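Local coordinates for condensin complex subunit 3 (Schizosaccharomyces pombe, PDB 5OQR), which serves as a regulatory subunit of condensin, the complex required to convert interphase chromatin into mitotic-like condensed chromosomes, at residues 649-660 and 672-680; 728-739 and 765-776. All coordinates share one frame; numbering follows the deposited sequence.

Contact 1. Residues 649-660 and 672-680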
loop_
_atom_site.group_PDB
_atom_site.type_symbol
_atom_site.label_atom_id
_atom_site.label_comp_id
_atom_site.label_asym_id
_atom_site.label_seq_id
_atom_site.Cartn_x
_atom_site.Cartn_y
_atom_site.Cartn_z
ATOM N N PHE A 649 20.251 -3.162 -18.547
ATOM C CA PHE A 649 19.032 -2.535 -19.040
ATOM C C PHE A 649 18.592 -3.079 -20.396
ATOM O O PHE A 649 17.504 -3.651 -20.529
ATOM C CB PHE A 649 19.277 -1.024 -19.118
ATOM C CG PHE A 649 18.064 -0.217 -19.476
ATOM C CD1 PHE A 649 17.596 -0.176 -20.777
ATOM C CD2 PHE A 649 17.412 0.527 -18.513
ATOM C CE1 PHE A 649 16.489 0.573 -21.102
ATOM C CE2 PHE A 649 16.309 1.279 -18.834
ATOM C CZ PHE A 649 15.844 1.304 -20.128
ATOM N N CYS A 650 19.430 -2.899 -21.418
ATOM C CA CYS A 650 19.012 -3.205 -22.783
ATOM C C CYS A 650 18.663 -4.678 -22.938
ATOM O O CYS A 650 17.641 -5.025 -23.537
ATOM C CB CYS A 650 20.113 -2.805 -23.766
ATOM S SG CYS A 650 20.352 -1.027 -23.913
ATOM N N ASP A 651 19.504 -5.564 -22.406
ATOM C CA ASP A 651 19.258 -6.992 -22.570
ATOM C C ASP A 651 17.998 -7.420 -21.831
ATOM O O ASP A 651 17.233 -8.253 -22.328
ATOM C CB ASP A 651 20.466 -7.788 -22.083
ATOM C CG ASP A 651 21.780 -7.209 -22.570
ATOM O OD1 ASP A 651 22.267 -7.647 -23.633
ATOM O OD2 ASP A 651 22.320 -6.307 -21.892
ATOM N N ALA A 652 17.766 -6.864 -20.640
ATOM C CA ALA A 652 16.536 -7.160 -19.919
ATOM C C ALA A 652 15.320 -6.672 -20.691
ATOM O O ALA A 652 14.317 -7.386 -20.803
ATOM C CB ALA A 652 16.576 -6.523 -18.531
ATOM N N LEU A 653 15.393 -5.460 -21.241
ATOM C CA LEU A 653 14.245 -4.897 -21.941
ATOM C C LEU A 653 13.986 -5.628 -23.253
ATOM O O LEU A 653 12.830 -5.824 -23.641
ATOM C CB LEU A 653 14.472 -3.407 -22.185
ATOM C CG LEU A 653 13.257 -2.585 -22.611
ATOM C CD1 LEU A 653 12.186 -2.583 -21.531
ATOM C CD2 LEU A 653 13.691 -1.166 -22.932
ATOM N N LEU A 654 15.046 -6.035 -23.951
ATOM C CA LEU A 654 14.865 -6.802 -25.179
ATOM C C LEU A 654 14.228 -8.154 -24.893
ATOM O O LEU A 654 13.344 -8.601 -25.634
ATOM C CB LEU A 654 16.208 -6.981 -25.889
ATOM C CG LEU A 654 16.826 -5.729 -26.510
ATOM C CD1 LEU A 654 18.176 -6.065 -27.118
ATOM C CD2 LEU A 654 15.907 -5.123 -27.558
ATOM N N SER A 655 14.666 -8.823 -23.826
ATOM C CA SER A 655 14.065 -10.100 -23.461
ATOM C C SER A 655 12.582 -9.941 -23.165
ATOM O O SER A 655 11.775 -10.811 -23.509
ATOM C CB SER A 655 14.791 -10.694 -22.255
ATOM O OG SER A 655 16.088 -11.137 -22.607
ATOM N N LEU A 656 12.201 -8.832 -22.531
ATOM C CA LEU A 656 10.793 -8.602 -22.238
ATOM C C LEU A 656 9.990 -8.351 -23.506
ATOM O O LEU A 656 8.819 -8.740 -23.579
ATOM C CB LEU A 656 10.646 -7.428 -21.269
ATOM C CG LEU A 656 11.050 -7.728 -19.825
ATOM C CD1 LEU A 656 11.141 -6.447 -19.016
ATOM C CD2 LEU A 656 10.065 -8.690 -19.179
ATOM N N LEU A 657 10.590 -7.710 -24.510
ATOM C CA LEU A 657 9.884 -7.487 -25.766
ATOM C C LEU A 657 9.507 -8.809 -26.422
ATOM O O LEU A 657 8.371 -8.989 -26.874
ATOM C CB LEU A 657 10.741 -6.642 -26.708
ATOM C CG LEU A 657 10.687 -5.125 -26.512
ATOM C CD1 LEU A 657 11.688 -4.446 -27.424
ATOM C CD2 LEU A 657 9.292 -4.582 -26.780
ATOM N N GLU A 658 10.449 -9.750 -26.485
ATOM C CA GLU A 658 10.146 -11.051 -27.069
ATOM C C GLU A 658 9.052 -11.763 -26.285
ATOM O O GLU A 658 8.137 -12.350 -26.873
ATOM C CB GLU A 658 11.408 -11.910 -27.126
ATOM C CG GLU A 658 12.530 -11.308 -27.954
ATOM C CD GLU A 658 13.571 -12.332 -28.361
ATOM O OE1 GLU A 658 13.409 -13.520 -28.014
ATOM O OE2 GLU A 658 14.552 -11.946 -29.032
ATOM N N ILE A 659 9.134 -11.726 -24.954
ATOM C CA ILE A 659 8.110 -12.356 -24.125
ATOM C C ILE A 659 6.749 -11.736 -24.397
ATOM O O ILE A 659 5.730 -12.435 -24.460
ATOM C CB ILE A 659 8.489 -12.235 -22.636
ATOM C CG1 ILE A 659 9.692 -13.121 -22.325
ATOM C CG2 ILE A 659 7.311 -12.608 -21.735
ATOM C CD1 ILE A 659 10.367 -12.788 -21.018
ATOM N N TYR A 660 6.708 -10.415 -24.555
ATOM C CA TYR A 660 5.438 -9.700 -24.597
ATOM C C TYR A 660 4.692 -9.896 -25.911
ATOM O O TYR A 660 3.457 -9.932 -25.910
ATOM C CB TYR A 660 5.672 -8.213 -24.340
ATOM C CG TYR A 660 5.331 -7.786 -22.932
ATOM C CD1 TYR A 660 4.296 -6.896 -22.688
ATOM C CD2 TYR A 660 6.033 -8.287 -21.845
ATOM C CE1 TYR A 660 3.976 -6.506 -21.404
ATOM C CE2 TYR A 660 5.720 -7.904 -20.555
ATOM C CZ TYR A 660 4.691 -7.015 -20.339
ATOM O OH TYR A 660 4.375 -6.629 -19.056
ATOM N N ILE A 672 5.066 -2.072 -22.323
ATOM C CA ILE A 672 6.516 -1.950 -22.450
ATOM C C ILE A 672 6.956 -0.523 -22.152
ATOM O O ILE A 672 7.975 -0.297 -21.489
ATOM C CB ILE A 672 6.972 -2.396 -23.853
ATOM C CG1 ILE A 672 6.689 -3.885 -24.070
ATOM C CG2 ILE A 672 8.451 -2.095 -24.058
ATOM C CD1 ILE A 672 7.554 -4.823 -23.243
ATOM N N GLY A 673 6.207 0.461 -22.646
ATOM C CA GLY A 673 6.564 1.844 -22.389
ATOM C C GLY A 673 6.625 2.161 -20.908
ATOM O O GLY A 673 7.532 2.856 -20.447
ATOM N N HIS A 674 5.658 1.656 -20.140
ATOM C CA HIS A 674 5.681 1.867 -18.697
ATOM C C HIS A 674 6.855 1.142 -18.057
ATOM O O HIS A 674 7.508 1.682 -17.156
ATOM C CB HIS A 674 4.360 1.411 -18.081
ATOM C CG HIS A 674 3.226 2.361 -18.315
ATOM N ND1 HIS A 674 2.540 2.422 -19.508
ATOM C CD2 HIS A 674 2.667 3.296 -17.510
ATOM C CE1 HIS A 674 1.602 3.349 -19.427
ATOM N NE2 HIS A 674 1.659 3.894 -18.225
ATOM N N ILE A 675 7.144 -0.079 -18.510
ATOM C CA ILE A 675 8.304 -0.805 -18.002
ATOM C C ILE A 675 9.573 0.001 -18.238
ATOM O O ILE A 675 10.365 0.234 -17.317
ATOM C CB ILE A 675 8.395 -2.199 -18.650
ATOM C CG1 ILE A 675 7.159 -3.033 -18.304
ATOM C CG2 ILE A 675 9.660 -2.909 -18.194
ATOM C CD1 ILE A 675 7.122 -4.401 -18.966
ATOM N N ALA A 676 9.788 0.437 -19.482
ATOM C CA ALA A 676 11.005 1.167 -19.816
ATOM C C ALA A 676 11.145 2.427 -18.976
ATOM O O ALA A 676 12.238 2.747 -18.497
ATOM C CB ALA A 676 11.014 1.516 -21.303
ATOM N N GLN A 677 10.049 3.163 -18.785
ATOM C CA GLN A 677 10.114 4.367 -17.968
ATOM C C GLN A 677 10.453 4.037 -16.521
ATOM O O GLN A 677 11.139 4.817 -15.851
ATOM C CB GLN A 677 8.791 5.127 -18.053
ATOM C CG GLN A 677 8.806 6.476 -17.356
ATOM C CD GLN A 677 9.927 7.370 -17.847
ATOM O OE1 GLN A 677 9.939 7.796 -19.001
ATOM N NE2 GLN A 677 10.884 7.652 -16.971
ATOM N N GLN A 678 9.985 2.892 -16.020
ATOM C CA GLN A 678 10.374 2.453 -14.685
ATOM C C GLN A 678 11.878 2.235 -14.604
ATOM O O GLN A 678 12.554 2.798 -13.735
ATOM C CB GLN A 678 9.627 1.172 -14.316
ATOM C CG GLN A 678 8.336 1.396 -13.552
ATOM C CD GLN A 678 8.558 1.490 -12.055
ATOM O OE1 GLN A 678 9.194 2.423 -11.566
ATOM N NE2 GLN A 678 8.037 0.513 -11.318
ATOM N N MET A 679 12.421 1.417 -15.508
ATOM C CA MET A 679 13.861 1.189 -15.525
ATOM C C MET A 679 14.632 2.491 -15.681
ATOM O O MET A 679 15.735 2.626 -15.141
ATOM C CB MET A 679 14.229 0.234 -16.657
ATOM C CG MET A 679 13.499 -1.095 -16.661
ATOM S SD MET A 679 14.383 -2.278 -17.695
ATOM C CE MET A 679 13.116 -3.484 -18.039
ATOM N N LEU A 680 14.082 3.456 -16.421
ATOM C CA LEU A 680 14.765 4.733 -16.596
ATOM C C LEU A 680 14.770 5.540 -15.306
ATOM O O LEU A 680 15.759 6.210 -14.991
ATOM C CB LEU A 680 14.108 5.529 -17.723
ATOM C CG LEU A 680 14.442 5.084 -19.146
ATOM C CD1 LEU A 680 13.544 5.787 -20.142
ATOM C CD2 LEU A 680 15.903 5.356 -19.466
#

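Contact 2. Residues 728-739 and 765-776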
loop_
_atom_site.group_PDB
_atom_site.type_symbol
_atom_site.label_atom_id
_atom_site.label_comp_id
_atom_site.label_asym_id
_atom_site.label_seq_id
_atom_site.Cartn_x
_atom_site.Cartn_y
_atom_site.Cartn_z
ATOM N N LYS A 728 13.089 0.592 -33.457
ATOM C CA LYS A 728 12.420 1.872 -33.248
ATOM C C LYS A 728 12.311 2.197 -31.765
ATOM O O LYS A 728 12.596 3.321 -31.340
ATOM C CB LYS A 728 11.024 1.852 -33.872
ATOM C CG LYS A 728 10.934 2.438 -35.271
ATOM C CD LYS A 728 9.542 2.996 -35.554
ATOM C CE LYS A 728 9.246 4.227 -34.700
ATOM N NZ LYS A 728 8.109 5.034 -35.224
ATOM N N PHE A 729 11.881 1.220 -30.964
ATOM C CA PHE A 729 11.593 1.489 -29.562
ATOM C C PHE A 729 12.863 1.803 -28.785
ATOM O O PHE A 729 12.865 2.688 -27.922
ATOM C CB PHE A 729 10.865 0.300 -28.940
ATOM C CG PHE A 729 10.555 0.487 -27.491
ATOM C CD1 PHE A 729 11.221 -0.246 -26.528
ATOM C CD2 PHE A 729 9.613 1.416 -27.088
ATOM C CE1 PHE A 729 10.943 -0.067 -25.191
ATOM C CE2 PHE A 729 9.331 1.602 -25.753
ATOM C CZ PHE A 729 9.999 0.865 -24.803
ATOM N N MET A 730 13.955 1.093 -29.073
ATOM C CA MET A 730 15.206 1.365 -28.376
ATOM C C MET A 730 15.700 2.775 -28.654
ATOM O O MET A 730 16.293 3.409 -27.774
ATOM C CB MET A 730 16.264 0.338 -28.778
ATOM C CG MET A 730 15.884 -1.101 -28.460
ATOM S SD MET A 730 15.478 -1.371 -26.722
ATOM C CE MET A 730 17.089 -1.205 -25.963
ATOM N N ILE A 731 15.466 3.286 -29.866
ATOM C CA ILE A 731 15.840 4.660 -30.180
ATOM C C ILE A 731 14.941 5.635 -29.435
ATOM O O ILE A 731 15.386 6.701 -29.000
ATOM C CB ILE A 731 15.792 4.886 -31.704
ATOM C CG1 ILE A 731 16.911 4.101 -32.386
ATOM C CG2 ILE A 731 15.919 6.373 -32.052
ATOM C CD1 ILE A 731 16.741 3.963 -33.883
ATOM N N SER A 732 13.664 5.281 -29.272
ATOM C CA SER A 732 12.734 6.127 -28.529
ATOM C C SER A 732 13.271 6.485 -27.151
ATOM O O SER A 732 12.967 7.563 -26.628
ATOM C CB SER A 732 11.386 5.420 -28.393
ATOM O OG SER A 732 11.532 4.177 -27.731
ATOM N N LEU A 733 14.070 5.603 -26.549
ATOM C CA LEU A 733 14.546 5.841 -25.192
ATOM C C LEU A 733 15.573 6.962 -25.137
ATOM O O LEU A 733 15.666 7.662 -24.123
ATOM C CB LEU A 733 15.133 4.553 -24.619
ATOM C CG LEU A 733 14.203 3.342 -24.718
ATOM C CD1 LEU A 733 14.905 2.096 -24.227
ATOM C CD2 LEU A 733 12.920 3.587 -23.940
ATOM N N LEU A 734 16.349 7.150 -26.208
ATOM C CA LEU A 734 17.339 8.223 -26.228
ATOM C C LEU A 734 16.698 9.581 -25.978
ATOM O O LEU A 734 17.330 10.467 -25.396
ATOM C CB LEU A 734 18.077 8.224 -27.565
ATOM C CG LEU A 734 19.040 7.060 -27.790
ATOM C CD1 LEU A 734 19.324 6.890 -29.266
ATOM C CD2 LEU A 734 20.332 7.282 -27.025
ATOM N N GLY A 735 15.446 9.761 -26.396
ATOM C CA GLY A 735 14.754 11.013 -26.157
ATOM C C GLY A 735 14.285 11.190 -24.730
ATOM O O GLY A 735 14.074 12.326 -24.295
ATOM N N LYS A 736 14.117 10.095 -23.992
ATOM C CA LYS A 736 13.672 10.168 -22.607
ATOM C C LYS A 736 14.823 10.284 -21.620
ATOM O O LYS A 736 14.591 10.632 -20.458
ATOM C CB LYS A 736 12.833 8.938 -22.258
ATOM C CG LYS A 736 11.734 8.639 -23.259
ATOM C CD LYS A 736 11.010 7.352 -22.926
ATOM C CE LYS A 736 10.001 6.990 -24.003
ATOM N NZ LYS A 736 8.991 8.061 -24.210
ATOM N N LEU A 737 16.050 10.005 -22.052
ATOM C CA LEU A 737 17.193 10.084 -21.156
ATOM C C LEU A 737 17.309 11.479 -20.556
ATOM O O LEU A 737 16.931 12.480 -21.167
ATOM C CB LEU A 737 18.479 9.728 -21.900
ATOM C CG LEU A 737 18.565 8.320 -22.485
ATOM C CD1 LEU A 737 19.809 8.180 -23.344
ATOM C CD2 LEU A 737 18.563 7.277 -21.386
ATOM N N LYS A 738 17.834 11.531 -19.340
ATOM C CA LYS A 738 18.088 12.776 -18.626
ATOM C C LYS A 738 19.600 12.970 -18.587
ATOM O O LYS A 738 20.284 12.467 -17.695
ATOM C CB LYS A 738 17.497 12.744 -17.226
ATOM C CG LYS A 738 16.031 13.147 -17.157
ATOM C CD LYS A 738 15.622 13.494 -15.734
ATOM C CE LYS A 738 16.188 14.840 -15.289
ATOM N NZ LYS A 738 16.314 14.931 -13.808
ATOM N N ILE A 739 20.114 13.704 -19.562
ATOM C CA ILE A 739 21.545 13.953 -19.693
ATOM C C ILE A 739 21.833 15.321 -19.084
ATOM O O ILE A 739 21.265 16.318 -19.549
ATOM C CB ILE A 739 21.989 13.901 -21.162
ATOM C CG1 ILE A 739 21.428 12.649 -21.845
ATOM C CG2 ILE A 739 23.505 13.928 -21.258
ATOM C CD1 ILE A 739 21.853 11.339 -21.210
ATOM N N MET A 765 16.006 3.894 -41.340
ATOM C CA MET A 765 15.225 4.401 -40.224
ATOM C C MET A 765 14.132 5.335 -40.722
ATOM O O MET A 765 14.305 6.053 -41.710
ATOM C CB MET A 765 16.118 5.135 -39.222
ATOM C CG MET A 765 16.806 4.212 -38.233
ATOM S SD MET A 765 18.174 4.998 -37.371
ATOM C CE MET A 765 19.408 5.048 -38.667
ATOM N N ASP A 766 13.004 5.316 -40.020
ATOM C CA ASP A 766 11.877 6.171 -40.349
ATOM C C ASP A 766 12.161 7.605 -39.908
ATOM O O ASP A 766 13.226 7.927 -39.376
ATOM C CB ASP A 766 10.604 5.638 -39.696
ATOM C CG ASP A 766 10.655 5.711 -38.187
ATOM O OD1 ASP A 766 10.280 6.763 -37.631
ATOM O OD2 ASP A 766 11.073 4.720 -37.558
ATOM N N SER A 767 11.179 8.481 -40.121
ATOM C CA SER A 767 11.374 9.902 -39.860
ATOM C C SER A 767 11.594 10.173 -38.377
ATOM O O SER A 767 12.545 10.865 -37.999
ATOM C CB SER A 767 10.173 10.693 -40.374
ATOM O OG SER A 767 10.120 10.680 -41.785
ATOM N N THR A 768 10.714 9.649 -37.520
ATOM C CA THR A 768 10.809 9.955 -36.096
ATOM C C THR A 768 12.117 9.437 -35.510
ATOM O O THR A 768 12.764 10.127 -34.715
ATOM C CB THR A 768 9.611 9.374 -35.344
ATOM O OG1 THR A 768 9.652 7.943 -35.394
ATOM C CG2 THR A 768 8.304 9.864 -35.951
ATOM N N SER A 769 12.529 8.227 -35.894
ATOM C CA SER A 769 13.828 7.723 -35.465
ATOM C C SER A 769 14.936 8.695 -35.844
ATOM O O SER A 769 15.723 9.124 -34.993
ATOM C CB SER A 769 14.090 6.348 -36.082
ATOM O OG SER A 769 13.048 5.440 -35.786
ATOM N N LEU A 770 15.005 9.062 -37.127
ATOM C CA LEU A 770 16.025 10.000 -37.581
ATOM C C LEU A 770 15.933 11.328 -36.847
ATOM O O LEU A 770 16.958 11.963 -36.583
ATOM C CB LEU A 770 15.892 10.217 -39.087
ATOM C CG LEU A 770 16.181 8.985 -39.946
ATOM C CD1 LEU A 770 15.530 9.116 -41.311
ATOM C CD2 LEU A 770 17.679 8.784 -40.084
ATOM N N SER A 771 14.719 11.765 -36.508
ATOM C CA SER A 771 14.558 13.030 -35.799
ATOM C C SER A 771 15.064 12.926 -34.366
ATOM O O SER A 771 15.673 13.869 -33.848
ATOM C CB SER A 771 13.092 13.456 -35.823
ATOM O OG SER A 771 12.930 14.759 -35.290
ATOM N N ILE A 772 14.822 11.792 -33.708
ATOM C CA ILE A 772 15.330 11.598 -32.353
ATOM C C ILE A 772 16.851 11.548 -32.361
ATOM O O ILE A 772 17.510 12.167 -31.517
ATOM C CB ILE A 772 14.727 10.323 -31.734
ATOM C CG1 ILE A 772 13.206 10.446 -31.631
ATOM C CG2 ILE A 772 15.317 10.062 -30.349
ATOM C CD1 ILE A 772 12.508 9.130 -31.376
ATOM N N LEU A 773 17.433 10.812 -33.309
ATOM C CA LEU A 773 18.886 10.723 -33.382
ATOM C C LEU A 773 19.510 12.077 -33.686
ATOM O O LEU A 773 20.545 12.433 -33.114
ATOM C CB LEU A 773 19.292 9.694 -34.435
ATOM C CG LEU A 773 18.992 8.234 -34.094
ATOM C CD1 LEU A 773 19.305 7.341 -35.277
ATOM C CD2 LEU A 773 19.778 7.786 -32.870
ATOM N N ALA A 774 18.893 12.850 -34.581
ATOM C CA ALA A 774 19.431 14.164 -34.914
ATOM C C ALA A 774 19.344 15.111 -33.725
ATOM O O ALA A 774 20.294 15.844 -33.436
ATOM C CB ALA A 774 18.687 14.745 -36.114
ATOM N N LYS A 775 18.212 15.109 -33.025
ATOM C CA LYS A 775 18.073 15.965 -31.854
ATOM C C LYS A 775 19.036 15.554 -30.749
ATOM O O LYS A 775 19.538 16.412 -30.014
ATOM C CB LYS A 775 16.632 15.921 -31.356
ATOM C CG LYS A 775 16.211 17.139 -30.555
ATOM C CD LYS A 775 14.730 17.092 -30.213
ATOM C CE LYS A 775 13.855 17.258 -31.450
ATOM N NZ LYS A 775 12.855 16.162 -31.574
ATOM N N PHE A 776 19.303 14.254 -30.616
ATOM C CA PHE A 776 20.267 13.787 -29.629
ATOM C C PHE A 776 21.687 14.164 -30.031
ATOM O O PHE A 776 22.479 14.613 -29.194
ATOM C CB PHE A 776 20.137 12.273 -29.462
ATOM C CG PHE A 776 20.856 11.730 -28.265
ATOM C CD1 PHE A 776 20.234 11.689 -27.031
ATOM C CD2 PHE A 776 22.150 11.257 -28.374
ATOM C CE1 PHE A 776 20.890 11.190 -25.927
ATOM C CE2 PHE A 776 22.811 10.755 -27.273
ATOM C CZ PHE A 776 22.180 10.720 -26.048
#

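Contact 1. Residues 649-660 and 672-680
Ile672 and Tyr660 meet at one end of this contact, where CD1 of Ile672 lies over a face of the tyrosine ring, 4.0 Å from the ring centroid, in a CH-pi contact. On the same ring, Ile675 CD1 approaches the phenolic end obliquely, 3.5 Å from Tyr660 OH. At the other end Met679 SD stands over a face of the Phe649 ring, 4.4 Å from its centroid, a Met-aromatic contact; the ring reaches it because CG is anti to the backbone N (chi1 -174°). Beyond the sulfur the extended chain of Met679 carries CE to 3.7 Å from Leu656 CD1, tip to tip, with Leu653 CD1 beside it. Between the two aromatic ends, Leu657 CD2 meets Ile672 CG2 at 3.8 Å. With an alanine replacing Tyr660, Ile672 CD1 is likely to lose the ring face it rests on and Ile675 CD1 its phenolic neighbour. No hydrogen bond crosses between the two segments; their pairing is apolar and aromatic, an antiparallel helical hairpin of the alpha-solenoid with segment axes at 166° approaching to 11.1 Å. Helix 725-736 packs on Leu653, Ile672 and Ala676, helix 601-613 on Ile675 and Met679, and helix 706-717 on Phe649 and Leu680.

Contact 2. Residues 728-739 and 765-776
A knob-into-hole contact joins the second half of the ninth HEAT repeat to the C-terminal helix: the side chain of Ile772 sits among Ile731, Ser732, Leu734 and Gly735. With CG1 at chi1 -62°, its CG2 is left anti to the backbone N and directed at Ile731 O, 3.6 Å away, with Gly735 N 4.0 Å from the same methyl. Leu734 splits its branches: CD1 touches Leu773 CD2 at 3.7 Å, while CD2 stands over a face of the Phe776 ring, 4.1 Å from the centroid, in a CH-pi contact. The polar end is built round Asp766, the N-cap of helix 767-785. Its OD1 accepts the backbone N of Ser769 from above the carboxylate plane and takes Thr768 OG1 at 2.6 Å on its syn lone pair; OD2 accepts Ser769 OG at 2.7 Å. Lys728 crosses this cap at about a right angle, with NZ making a weak hydrogen bond to Thr768 OG1 and a long salt bridge to Asp766. The segment axes run 35° from parallel, 9.0 Å apart at closest. Helix 745-759 touches Ile731, Met765 and Leu773, helix 706-717 packs on Leu734 and Leu737, and helices 639-661 and 669-682 on Phe729 and Leu733.

The two contacts show how the chemistry of helix pairing can vary with burial in one helical array. Contact 1 is almost wholly buried, and its antiparallel helices meet through apolar and aromatic groups. Contact 2, farther from the centre of the chain and partly buried, joins helices running in roughly the same direction; there an apolar centre gives way to a charged and hydroxyl-rich margin at a helix start. Nearly equal areas are buried in both. Helix 725-736 links them: its Phe729 and Leu733 pack on Leu653, Ile672 and Ala676 of contact 1, with Phe729 CE1 3.7 Å from Leu653 CD2, while other residues of the helix meet 765-776.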